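Local coordinates for protein cyclic pyranopterin monophosphate synthase 2 (Mycobacterium tuberculosis, PDB 4FDF) that probably catalyses the conversion of 3',8-cyclo-7,8-dihydroguanosine 5'-triphosphate to cyclic pyranopterin monophosphate, with release of diphosphate, in molybdenum cofactor biosynthesis, at residues A41-T47 / A146-R152; A69-I74 / V95-F99; A76-T80 / M122-A127; C87-L92 / T118-E123; E107-T111 / A127-A132. All coordinates share one frame; numbering follows the deposited sequence.

Interaction 1. Residues A41-T47 / A146-R152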
# COMPACT_ATOMS: atom_id res chain seq x y z
N ALA B 41 -18.77 15.30 -1.35
CA ALA B 41 -18.01 16.15 -0.45
C ALA B 41 -17.39 17.29 -1.26
O ALA B 41 -17.19 17.14 -2.46
CB ALA B 41 -16.93 15.35 0.26
N ALA B 42 -17.08 18.40 -0.60
CA ALA B 42 -16.40 19.53 -1.25
C ALA B 42 -15.28 20.09 -0.38
O ALA B 42 -15.13 19.73 0.80
CB ALA B 42 -17.40 20.63 -1.61
N GLY B 43 -14.50 20.99 -0.98
CA GLY B 43 -13.37 21.63 -0.32
C GLY B 43 -12.86 22.72 -1.24
O GLY B 43 -13.26 22.79 -2.40
N ILE B 44 -11.98 23.58 -0.72
CA ILE B 44 -11.55 24.76 -1.47
C ILE B 44 -10.08 25.08 -1.24
O ILE B 44 -9.60 25.10 -0.11
CB ILE B 44 -12.51 25.99 -1.23
CG1 ILE B 44 -12.23 27.13 -2.21
CG2 ILE B 44 -12.44 26.48 0.20
CD1 ILE B 44 -13.19 28.31 -2.06
N LEU B 45 -9.35 25.29 -2.33
CA LEU B 45 -7.98 25.79 -2.22
C LEU B 45 -7.98 27.31 -2.40
O LEU B 45 -8.36 27.80 -3.46
CB LEU B 45 -7.09 25.12 -3.25
CG LEU B 45 -5.61 25.49 -3.18
CD1 LEU B 45 -4.93 24.75 -2.05
CD2 LEU B 45 -4.91 25.19 -4.50
N ARG B 46 -7.56 28.05 -1.37
CA ARG B 46 -7.49 29.51 -1.46
C ARG B 46 -6.13 29.95 -1.98
O ARG B 46 -5.13 29.87 -1.28
CB ARG B 46 -7.78 30.16 -0.10
CG ARG B 46 -8.93 29.54 0.69
CD ARG B 46 -10.21 30.31 0.53
NE ARG B 46 -11.21 29.89 1.51
CZ ARG B 46 -12.52 30.10 1.38
NH1 ARG B 46 -13.00 30.73 0.32
NH2 ARG B 46 -13.35 29.67 2.33
N THR B 47 -6.08 30.41 -3.23
CA THR B 47 -4.79 30.74 -3.84
C THR B 47 -4.74 32.18 -4.44
O THR B 47 -5.44 33.06 -3.98
CB THR B 47 -4.32 29.62 -4.81
OG1 THR B 47 -2.97 29.87 -5.22
CG2 THR B 47 -5.23 29.50 -6.03
N ALA B 146 -0.83 29.56 0.01
CA ALA B 146 -2.15 28.99 -0.26
C ALA B 146 -2.60 28.11 0.91
O ALA B 146 -1.77 27.55 1.63
CB ALA B 146 -2.16 28.19 -1.57
N LEU B 147 -3.91 28.02 1.11
CA LEU B 147 -4.42 27.18 2.17
C LEU B 147 -5.63 26.38 1.73
O LEU B 147 -6.29 26.71 0.74
CB LEU B 147 -4.69 27.98 3.46
CG LEU B 147 -5.75 29.07 3.62
CD1 LEU B 147 -5.58 30.18 2.58
CD2 LEU B 147 -7.17 28.50 3.62
N ILE B 148 -5.90 25.31 2.47
CA ILE B 148 -6.96 24.36 2.15
C ILE B 148 -8.08 24.55 3.17
O ILE B 148 -7.87 24.45 4.38
CB ILE B 148 -6.42 22.90 2.15
CG1 ILE B 148 -5.41 22.70 1.00
CG2 ILE B 148 -7.57 21.90 2.04
CD1 ILE B 148 -4.52 21.45 1.15
N ASP B 149 -9.28 24.79 2.66
CA ASP B 149 -10.39 25.28 3.46
C ASP B 149 -11.67 24.50 3.20
O ASP B 149 -11.86 23.93 2.12
CB ASP B 149 -10.63 26.75 3.11
CG ASP B 149 -10.58 27.67 4.32
OD1 ASP B 149 -10.29 27.19 5.44
OD2 ASP B 149 -10.80 28.89 4.14
N ASP B 150 -12.55 24.49 4.21
CA ASP B 150 -13.96 24.15 4.07
C ASP B 150 -14.19 22.75 3.46
O ASP B 150 -15.04 22.55 2.58
CB ASP B 150 -14.67 25.26 3.26
CG ASP B 150 -16.11 25.48 3.69
OD1 ASP B 150 -16.41 25.51 4.90
OD2 ASP B 150 -16.96 25.66 2.79
N ILE B 151 -13.41 21.78 3.92
CA ILE B 151 -13.64 20.39 3.54
C ILE B 151 -14.83 19.84 4.32
O ILE B 151 -14.81 19.80 5.54
CB ILE B 151 -12.38 19.52 3.76
CG1 ILE B 151 -11.29 19.97 2.77
CG2 ILE B 151 -12.72 18.01 3.62
CD1 ILE B 151 -9.89 19.51 3.13
N ARG B 152 -15.87 19.41 3.61
CA ARG B 152 -17.12 19.06 4.27
C ARG B 152 -17.98 18.13 3.41
O ARG B 152 -17.82 18.06 2.18
CB ARG B 152 -17.90 20.33 4.62
CG ARG B 152 -18.53 21.00 3.40
CD ARG B 152 -18.33 22.51 3.39
NE ARG B 152 -19.02 23.11 2.25
CZ ARG B 152 -18.47 23.38 1.06
NH1 ARG B 152 -17.18 23.15 0.82
NH2 ARG B 152 -19.22 23.91 0.11
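Residues 41-46 and 147-152 are antiparallel neighbours in the beta sheet of this ferredoxin-like fold, and a beta bulge breaks their register. Ala42 pairs with Arg152, but Ile44 pairs with Asp149, so 147-152 holds one extra residue between the two pairs. Asp150 takes up the extra length with positive phi and psi (57° and 43°). Backbone bonds run in both directions at Ala42-Arg152, Ile44-Asp149 and Arg46-Leu147. The longest is Leu147 N to Arg46 O, 3.3 Å.

The side chains of Ile44, Arg46, Leu147 and Asp149 share one face of the sheet. Arg46 makes a salt bridge to Asp149, gripping a single carboxylate oxygen side-on. Its NE reaches Asp149 OD2 at 2.8 Å, on the anti lone pair. Its NH2 meets the same OD2 at 3.2 Å, from above the carboxylate plane. The two flat groups stand 81° apart. Ile44 CG2 lies over the centre of the guanidinium, 3.7 Å above its plane. The same methyl touches Asp149 CB at 3.4 Å. Nearer the strand end, Leu147 CD1 packs on Arg46 CB at 3.5 Å. Arg152 turns back over its own strand: NH1 donates to Asp150 O at 2.8 Å and rests near Ala42 CB.

On the other face Leu45 CD1 meets Ile148 CG1 at 3.7 Å. Asp149 OD1 accepts from the backbone N of Asp150 of a neighbouring subunit. Strand 35-46 is flanked on its other edge by strand 105-116, and helix 121-139 packs on Ala41 and Ala146.

Interaction 2. Residues A69-I74 / V95-F99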
# COMPACT_ATOMS: atom_id res chain seq x y z
N ALA B 69 -4.34 16.27 -9.94
CA ALA B 69 -5.07 16.22 -8.68
C ALA B 69 -6.33 15.37 -8.78
O ALA B 69 -6.69 14.70 -7.82
CB ALA B 69 -5.40 17.63 -8.20
N ARG B 70 -6.98 15.39 -9.94
CA ARG B 70 -8.12 14.51 -10.18
C ARG B 70 -7.71 13.05 -10.00
O ARG B 70 -8.40 12.30 -9.29
CB ARG B 70 -8.73 14.76 -11.56
CG ARG B 70 -9.82 13.78 -11.97
CD ARG B 70 -10.91 14.45 -12.83
NE ARG B 70 -10.37 15.48 -13.71
CZ ARG B 70 -10.97 16.64 -13.97
NH1 ARG B 70 -12.15 16.94 -13.44
NH2 ARG B 70 -10.38 17.50 -14.79
N VAL B 71 -6.60 12.66 -10.63
CA VAL B 71 -6.10 11.29 -10.56
C VAL B 71 -5.69 10.93 -9.13
O VAL B 71 -5.97 9.82 -8.66
CB VAL B 71 -4.91 11.01 -11.54
CG1 VAL B 71 -4.39 9.58 -11.37
CG2 VAL B 71 -5.34 11.21 -12.99
N ALA B 72 -5.04 11.86 -8.44
CA ALA B 72 -4.66 11.63 -7.03
C ALA B 72 -5.88 11.45 -6.11
O ALA B 72 -5.87 10.58 -5.21
CB ALA B 72 -3.74 12.75 -6.53
N GLY B 73 -6.92 12.26 -6.35
CA GLY B 73 -8.18 12.18 -5.58
C GLY B 73 -8.92 10.87 -5.81
O GLY B 73 -9.50 10.29 -4.88
N ILE B 74 -8.89 10.39 -7.05
CA ILE B 74 -9.55 9.13 -7.39
C ILE B 74 -8.86 7.96 -6.71
O ILE B 74 -9.50 7.14 -6.04
CB ILE B 74 -9.67 8.95 -8.92
CG1 ILE B 74 -10.74 9.90 -9.47
CG2 ILE B 74 -10.04 7.50 -9.28
CD1 ILE B 74 -10.67 10.11 -10.99
N VAL B 95 -16.25 6.99 -8.95
CA VAL B 95 -15.60 8.13 -8.30
C VAL B 95 -15.37 9.26 -9.31
O VAL B 95 -14.67 9.07 -10.30
CB VAL B 95 -14.20 7.78 -7.69
CG1 VAL B 95 -13.65 8.96 -6.89
CG2 VAL B 95 -14.26 6.52 -6.82
N ASP B 96 -15.96 10.42 -9.04
CA ASP B 96 -15.69 11.62 -9.83
C ASP B 96 -15.08 12.71 -8.98
O ASP B 96 -15.44 12.88 -7.80
CB ASP B 96 -16.96 12.12 -10.51
CG ASP B 96 -17.41 11.23 -11.64
OD1 ASP B 96 -18.29 10.38 -11.40
OD2 ASP B 96 -16.87 11.35 -12.76
N VAL B 97 -14.14 13.44 -9.57
CA VAL B 97 -13.57 14.64 -8.97
C VAL B 97 -13.74 15.79 -9.96
O VAL B 97 -13.23 15.72 -11.09
CB VAL B 97 -12.07 14.46 -8.58
CG1 VAL B 97 -11.49 15.77 -8.00
CG2 VAL B 97 -11.89 13.32 -7.58
N ASP B 98 -14.46 16.83 -9.54
CA ASP B 98 -14.68 18.00 -10.37
C ASP B 98 -14.05 19.26 -9.75
O ASP B 98 -13.96 19.37 -8.53
CB ASP B 98 -16.17 18.22 -10.64
CG ASP B 98 -16.82 17.05 -11.38
OD1 ASP B 98 -16.22 16.52 -12.34
OD2 ASP B 98 -17.96 16.68 -11.00
N PHE B 99 -13.64 20.18 -10.62
CA PHE B 99 -13.11 21.47 -10.22
C PHE B 99 -13.94 22.61 -10.79
O PHE B 99 -14.42 22.54 -11.93
CB PHE B 99 -11.67 21.62 -10.70
CG PHE B 99 -10.77 20.51 -10.26
CD1 PHE B 99 -10.20 20.51 -8.99
CD2 PHE B 99 -10.48 19.45 -11.14
CE1 PHE B 99 -9.37 19.46 -8.59
CE2 PHE B 99 -9.65 18.40 -10.74
CZ PHE B 99 -9.09 18.40 -9.47
O HOH W 1 -13.61 19.34 -13.42
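The Arg70 guanidinium has Phe99 CE2 over one face, 3.9 Å above the centre of its plane. The planes of guanidinium and ring stand 72° apart. At the guanidinium edge, in plane, sits a water molecule. The Phe99 ring in turn has the backbone N of Arg70 at its own edge, 3.7 Å from CZ. These groups join helix 65-83 to strand 92-101, one of the places where the helices pack on the sheet of the ferredoxin-like fold.

Arg70 reaches the strand by a bent chain. CG is anti to the backbone N (chi1 173°), and bends at chi2 and chi3 bring NH1 to the strand backbone. NH1 then donates to Val97 O at 2.9 Å, in the carbonyl plane but 17° out of the guanidinium plane. NH1 also gives a hydrogen bond to the water, which accepts from Phe99 N as well. The arginine thus ties two successive inward-facing residues of the strand to the helix. Asp98 OD1 stays 4.2 Å from Arg70 NH1, beyond salt-bridge range; the nearby opposite charge may still contribute a weak attraction.

Further along the helix the contact is apolar. Val95 and Val97 both point toward it. Gly73 lets the strand come close, its carbonyl carbon 4.2 Å from Val97 CG2. Ile108 of the next strand backs Val97. At the far end, Ile74 CG1 touches Val95 CG1 at 4.0 Å.

Interaction 3. Residues A76-T80 / M122-A127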
# COMPACT_ATOMS: atom_id res chain seq x y z
N ALA B 76 -6.89 8.03 -4.11
CA ALA B 76 -6.99 8.14 -2.66
C ALA B 76 -8.35 7.68 -2.18
O ALA B 76 -8.44 7.02 -1.15
CB ALA B 76 -6.69 9.56 -2.18
N ALA B 77 -9.40 8.00 -2.92
CA ALA B 77 -10.73 7.48 -2.57
C ALA B 77 -10.69 5.97 -2.29
O ALA B 77 -11.27 5.50 -1.32
CB ALA B 77 -11.74 7.79 -3.65
N LYS B 78 -10.01 5.23 -3.17
CA LYS B 78 -9.86 3.78 -3.07
C LYS B 78 -8.98 3.38 -1.87
O LYS B 78 -9.16 2.31 -1.31
CB LYS B 78 -9.26 3.20 -4.37
CG LYS B 78 -10.18 3.34 -5.60
CD LYS B 78 -9.41 3.77 -6.86
CE LYS B 78 -8.97 2.56 -7.63
NZ LYS B 78 -8.12 2.91 -8.79
N ARG B 79 -8.04 4.25 -1.49
CA ARG B 79 -7.09 3.96 -0.41
C ARG B 79 -7.61 4.39 0.97
O ARG B 79 -6.89 4.30 1.96
CB ARG B 79 -5.73 4.63 -0.68
CG ARG B 79 -5.10 4.34 -2.04
CD ARG B 79 -4.87 2.84 -2.30
NE ARG B 79 -3.96 2.21 -1.34
CZ ARG B 79 -2.64 2.07 -1.51
NH1 ARG B 79 -2.04 2.52 -2.61
NH2 ARG B 79 -1.92 1.47 -0.56
N THR B 80 -8.86 4.86 1.02
CA THR B 80 -9.44 5.35 2.27
C THR B 80 -9.22 4.43 3.47
O THR B 80 -8.71 4.87 4.50
CB THR B 80 -10.94 5.71 2.11
OG1 THR B 80 -11.05 6.77 1.14
CG2 THR B 80 -11.55 6.19 3.45
N MET B 122 -16.63 9.07 3.78
CA MET B 122 -15.20 9.13 4.10
C MET B 122 -14.31 9.15 2.86
O MET B 122 -13.34 9.92 2.79
CB MET B 122 -14.78 7.99 5.05
CG MET B 122 -15.27 8.15 6.50
SD MET B 122 -15.08 9.82 7.22
CE MET B 122 -13.36 10.20 6.86
N GLU B 123 -14.65 8.30 1.90
CA GLU B 123 -13.91 8.25 0.65
C GLU B 123 -14.08 9.54 -0.15
O GLU B 123 -13.11 10.04 -0.72
CB GLU B 123 -14.25 7.02 -0.20
CG GLU B 123 -15.50 6.24 0.22
CD GLU B 123 -15.34 5.44 1.51
OE1 GLU B 123 -14.39 4.63 1.63
OE2 GLU B 123 -16.19 5.61 2.41
N ALA B 124 -15.29 10.09 -0.16
CA ALA B 124 -15.53 11.38 -0.78
C ALA B 124 -14.65 12.48 -0.16
O ALA B 124 -14.03 13.27 -0.88
CB ALA B 124 -17.01 11.77 -0.72
N LEU B 125 -14.62 12.53 1.18
CA LEU B 125 -13.78 13.51 1.90
C LEU B 125 -12.28 13.30 1.67
O LEU B 125 -11.52 14.27 1.54
CB LEU B 125 -14.09 13.45 3.40
CG LEU B 125 -15.45 13.97 3.86
CD1 LEU B 125 -15.75 13.43 5.26
CD2 LEU B 125 -15.53 15.49 3.82
N THR B 126 -11.86 12.04 1.62
CA THR B 126 -10.46 11.67 1.38
C THR B 126 -9.98 12.11 -0.02
O THR B 126 -8.89 12.68 -0.17
CB THR B 126 -10.28 10.14 1.61
OG1 THR B 126 -10.55 9.85 2.99
CG2 THR B 126 -8.89 9.67 1.27
N ALA B 127 -10.82 11.86 -1.02
CA ALA B 127 -10.59 12.29 -2.40
C ALA B 127 -10.45 13.81 -2.50
O ALA B 127 -9.49 14.32 -3.06
CB ALA B 127 -11.72 11.80 -3.31
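Thr80 and Thr126 meet with Glu123 where helices 65-83 and 121-139 cross, their short segments at 137° and 7.8 Å apart. The backbones come closest at Ala77 and Glu123, whose CA atoms are 4.6 Å apart. Ala77, with only a methyl side chain, permits this approach.

The tight part is built round the hydroxyl of Thr80. OG1 lies 3.3 Å from Glu123 CA and 3.5 Å from Thr126 CB. It is anti to the carbonyl carbon (chi1 -62°), which turns it back to its own helix, where it donates to Ala77 O at 2.8 Å from above the carbonyl plane. Toward the partner helix it therefore makes packing contacts. Thr126 does the same on its side. Its OG1 donates to Met122 O at 2.8 Å, and Thr126 N reaches that oxygen from the opposite face of the carbonyl plane. Both hydroxyls are buried, and both are satisfied within their own helices. Thr126 CG2 packs on Ala76 O at 3.6 Å. The Thr80 and Glu123 side chains cross at about a right angle.

The looser part is aliphatic. Ala77 CB faces Ala127 CB at 4.0 Å, and Thr80 CG2 lies near Met122 CB. This side too is closed to solvent.

Met122 and Glu123 are predicted to bind substrate, so the crossing probably lies beside the pocket. The loop residue Cys87 touches Thr80. Strand 105-116 packs on Glu123 and Ala127, while strands 35-46 and 147-156 pack on Ala124 and Leu125, on the side of the helix that faces the sheet.

Interaction 4. Residues C87-L92 / T118-E123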
# COMPACT_ATOMS: atom_id res chain seq x y z
N CYS B 87 -12.01 2.95 9.29
CA CYS B 87 -12.79 2.82 8.06
C CYS B 87 -12.82 1.39 7.53
O CYS B 87 -11.81 0.73 7.46
CB CYS B 87 -12.26 3.73 6.96
SG CYS B 87 -13.06 5.32 6.96
N HIS B 88 -14.01 0.93 7.16
CA HIS B 88 -14.20 -0.37 6.55
C HIS B 88 -13.73 -0.32 5.13
O HIS B 88 -13.69 0.76 4.54
CB HIS B 88 -15.68 -0.74 6.56
CG HIS B 88 -16.30 -0.73 7.94
ND1 HIS B 88 -16.53 0.40 8.63
CD2 HIS B 88 -16.73 -1.78 8.74
CE1 HIS B 88 -17.09 0.09 9.82
NE2 HIS B 88 -17.22 -1.24 9.88
N GLN B 89 -13.37 -1.49 4.60
CA GLN B 89 -13.04 -1.66 3.18
C GLN B 89 -14.34 -1.74 2.37
O GLN B 89 -15.13 -2.66 2.55
CB GLN B 89 -12.24 -2.95 2.98
CG GLN B 89 -10.88 -3.00 3.69
CD GLN B 89 -10.49 -4.40 4.15
OE1 GLN B 89 -11.17 -5.01 4.97
NE2 GLN B 89 -9.38 -4.91 3.62
N LEU B 90 -14.56 -0.75 1.50
CA LEU B 90 -15.81 -0.64 0.74
C LEU B 90 -15.59 -0.76 -0.77
O LEU B 90 -14.60 -0.27 -1.30
CB LEU B 90 -16.54 0.66 1.08
CG LEU B 90 -17.01 0.86 2.54
CD1 LEU B 90 -17.62 2.23 2.77
CD2 LEU B 90 -17.98 -0.24 2.97
N ALA B 91 -16.52 -1.44 -1.44
CA ALA B 91 -16.43 -1.61 -2.88
C ALA B 91 -17.00 -0.39 -3.56
O ALA B 91 -18.20 -0.15 -3.52
CB ALA B 91 -17.18 -2.88 -3.32
N LEU B 92 -16.13 0.41 -4.17
CA LEU B 92 -16.57 1.63 -4.82
C LEU B 92 -16.92 1.31 -6.27
O LEU B 92 -16.13 0.69 -6.98
CB LEU B 92 -15.50 2.73 -4.73
CG LEU B 92 -14.89 3.01 -3.34
CD1 LEU B 92 -13.91 4.19 -3.40
CD2 LEU B 92 -15.97 3.28 -2.28
N THR B 118 -22.35 0.36 4.43
CA THR B 118 -22.23 1.64 5.15
C THR B 118 -21.99 2.79 4.17
O THR B 118 -21.64 2.55 3.01
CB THR B 118 -21.15 1.60 6.29
OG1 THR B 118 -20.81 2.93 6.69
CG2 THR B 118 -19.89 0.89 5.86
N GLY B 119 -22.20 4.02 4.63
CA GLY B 119 -22.06 5.22 3.80
C GLY B 119 -20.64 5.42 3.28
O GLY B 119 -19.68 4.91 3.87
N VAL B 120 -20.52 6.18 2.19
CA VAL B 120 -19.23 6.40 1.52
C VAL B 120 -18.71 7.85 1.60
O VAL B 120 -17.93 8.30 0.75
CB VAL B 120 -19.24 5.91 0.02
CG1 VAL B 120 -19.42 4.40 -0.03
CG2 VAL B 120 -20.33 6.61 -0.81
N GLU B 121 -19.14 8.57 2.65
CA GLU B 121 -18.72 9.95 2.84
C GLU B 121 -17.23 10.09 3.17
O GLU B 121 -16.63 11.11 2.85
CB GLU B 121 -19.61 10.68 3.86
CG GLU B 121 -19.52 10.19 5.31
CD GLU B 121 -20.51 9.08 5.65
OE1 GLU B 121 -20.90 9.00 6.83
OE2 GLU B 121 -20.88 8.28 4.77
N MET B 122 -16.63 9.07 3.78
CA MET B 122 -15.20 9.13 4.10
C MET B 122 -14.31 9.15 2.86
O MET B 122 -13.34 9.92 2.79
CB MET B 122 -14.78 7.99 5.05
CG MET B 122 -15.27 8.15 6.50
SD MET B 122 -15.08 9.82 7.22
CE MET B 122 -13.36 10.20 6.86
N GLU B 123 -14.65 8.30 1.90
CA GLU B 123 -13.91 8.25 0.65
C GLU B 123 -14.08 9.54 -0.15
O GLU B 123 -13.11 10.04 -0.72
CB GLU B 123 -14.25 7.02 -0.20
CG GLU B 123 -15.50 6.24 0.22
CD GLU B 123 -15.34 5.44 1.51
OE1 GLU B 123 -14.39 4.63 1.63
OE2 GLU B 123 -16.19 5.61 2.41
O HOH W 2 -13.08 2.09 0.54
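Leu90 is extended, with CG anti to the carbonyl carbon (chi1 -62°) and a trans chi2 of 175°. This extended chain carries CD1 and CD2 to the turn before helix 121-139. Glu123 has an unusual chi1 of 13° and a bend at chi2, which turn its carboxylate toward the same leucine. The two side chains cross at about a right angle.

Leu90 divides its methyls between partners. CD2 packs on Thr118 CG2 at 3.6 Å. CD1 lies 3.6 Å from Gly119 O and 3.7 Å from Glu123 OE2, with Val120 CG1 a little farther off. An apolar methyl is thus bordered by a backbone carbonyl and a carboxylate oxygen. Leu92 CD2 meets Glu123 CG at 3.9 Å, on the aliphatic part of that side chain. At the other end of the loop Cys87 SG touches Met122 CG at 3.6 Å. A water links the segments. It donates to Glu123 OE1 at 3.1 Å and accepts a weak bond from Leu90 N at 3.3 Å.

Cys87, His88, Met122 and Glu123 are all predicted substrate-binding residues. The contact is thus consistent with one wall of the active-site pocket of the MoaC family. His88 sits farther from Thr118, and its NE2 donates elsewhere, to Val27 O.

Val120 holds the N-cap position of helix 121-139. Helix 65-83 touches Cys87 through Thr80. Strand 105-116 touches Leu90, Leu92 and Val120, and Asp137 of a neighbouring subunit packs on Cys87 and Met122.

Interaction 5. Residues E107-T111 / A127-A132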
# COMPACT_ATOMS: atom_id res chain seq x y z
N GLU B 107 -12.54 25.36 -6.23
CA GLU B 107 -13.44 24.46 -5.53
C GLU B 107 -13.29 23.03 -6.05
O GLU B 107 -13.12 22.79 -7.25
CB GLU B 107 -14.89 24.94 -5.63
N ILE B 108 -13.31 22.08 -5.12
CA ILE B 108 -13.15 20.68 -5.45
C ILE B 108 -14.42 19.94 -5.01
O ILE B 108 -14.91 20.14 -3.91
CB ILE B 108 -11.90 20.09 -4.75
CG1 ILE B 108 -10.68 20.95 -5.04
CG2 ILE B 108 -11.66 18.65 -5.20
CD1 ILE B 108 -9.55 20.79 -4.04
N THR B 109 -14.96 19.11 -5.89
CA THR B 109 -16.12 18.30 -5.52
C THR B 109 -15.85 16.83 -5.84
O THR B 109 -15.48 16.50 -6.97
CB THR B 109 -17.40 18.81 -6.23
OG1 THR B 109 -17.50 20.24 -6.09
CG2 THR B 109 -18.65 18.17 -5.66
N ALA B 110 -16.02 15.95 -4.86
CA ALA B 110 -15.90 14.53 -5.11
C ALA B 110 -17.25 13.82 -4.94
O ALA B 110 -17.95 14.03 -3.95
CB ALA B 110 -14.83 13.90 -4.23
N THR B 111 -17.59 12.99 -5.92
CA THR B 111 -18.81 12.20 -5.92
C THR B 111 -18.41 10.74 -5.92
O THR B 111 -17.65 10.30 -6.79
CB THR B 111 -19.71 12.54 -7.14
OG1 THR B 111 -20.15 13.90 -7.03
CG2 THR B 111 -20.94 11.64 -7.22
N ALA B 127 -10.82 11.86 -1.02
CA ALA B 127 -10.59 12.29 -2.40
C ALA B 127 -10.45 13.81 -2.50
O ALA B 127 -9.49 14.32 -3.06
CB ALA B 127 -11.72 11.80 -3.31
N VAL B 128 -11.40 14.53 -1.91
CA VAL B 128 -11.33 15.99 -1.88
C VAL B 128 -10.03 16.40 -1.21
O VAL B 128 -9.29 17.26 -1.69
CB VAL B 128 -12.55 16.58 -1.12
CG1 VAL B 128 -12.27 18.03 -0.66
CG2 VAL B 128 -13.80 16.53 -1.98
N SER B 129 -9.74 15.74 -0.11
CA SER B 129 -8.59 16.05 0.68
C SER B 129 -7.29 15.83 -0.06
O SER B 129 -6.44 16.73 -0.10
CB SER B 129 -8.65 15.20 1.93
OG SER B 129 -7.65 15.64 2.84
N VAL B 130 -7.13 14.66 -0.69
CA VAL B 130 -5.88 14.37 -1.40
C VAL B 130 -5.75 15.20 -2.69
O VAL B 130 -4.64 15.58 -3.07
CB VAL B 130 -5.66 12.85 -1.61
CG1 VAL B 130 -4.43 12.59 -2.49
CG2 VAL B 130 -5.47 12.15 -0.24
N ALA B 131 -6.88 15.48 -3.34
CA ALA B 131 -6.88 16.35 -4.52
C ALA B 131 -6.42 17.77 -4.18
O ALA B 131 -5.72 18.40 -4.98
CB ALA B 131 -8.28 16.38 -5.16
N ALA B 132 -6.83 18.27 -3.01
CA ALA B 132 -6.41 19.58 -2.52
C ALA B 132 -4.93 19.60 -2.19
O ALA B 132 -4.22 20.53 -2.58
CB ALA B 132 -7.22 19.97 -1.27
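Ala110 CB and Val128 CG2 touch at 3.6 Å, where strand 105-116 meets helix 121-139. Ala127 CB adds a second contact to Ala110 CB at 3.9 Å. One small strand residue thus touches two successive residues of the helix. Ala110 CA and Val128 CA, 5.8 Å apart, are the closest backbone pair.

Ile108, two residues earlier on the strand, makes the other half of the first shell. It points the same way as Ala110, toward the helix. Its CD1 packs on Ala132 CB at 3.7 Å, and its CG2 on Ala131 CB at 4.1 Å. Ile108 CG1 is anti to the carbonyl carbon (chi1 -52°), which carries CD1 out to Ala132 while CG2 stays over Ala131. The side chains that meet here are all apolar.

The next shell sets these groups in place. Val128 CG2 is anti to the carbonyl carbon, CG1 anti to the backbone N (chi1 160°), and only CG2 makes the contact with Ala110. Within the helix, Ala131 N bonds to Ala127 O and Ala132 N to Val128 O. These bonds fix the spacing of the four helix residues that face the strand. Thr109 turns its side chain to the other face of the sheet, against Val40.

The strand segment runs at 143° to the helix, 8.0 Å between their axes. Strands 92-101 and 35-46 hydrogen-bond to its two edges. Phe99 touches Ile108, Ala41 and Ile151 touch Val128, and Ala72 and Ala76 of helix 65-83 pack on Val130.

Interactions 1, 2 and 5 reach the same antiparallel sheet. Interactions 2 and 5 pack helices on it, interaction 3 joins the two helices, and interaction 4 joins a loop to the start of one of them. Interaction 5 lies in the middle, its centre about 6 Å from that of interaction 2 and about 8 Å from that of interaction 1. Gly43 O to Ile108 N, 2.8 Å, probably bonds interactions 1 and 5. Asp98 N to Thr109 O, 2.8 Å, probably does so for 2 and 5. Interactions 3 and 5 share Ala127. Interactions 3 and 4 share Met122 and Glu123, of the predicted substrate site. Interaction 1 is farthest from interaction 4, about 22 Å between centres.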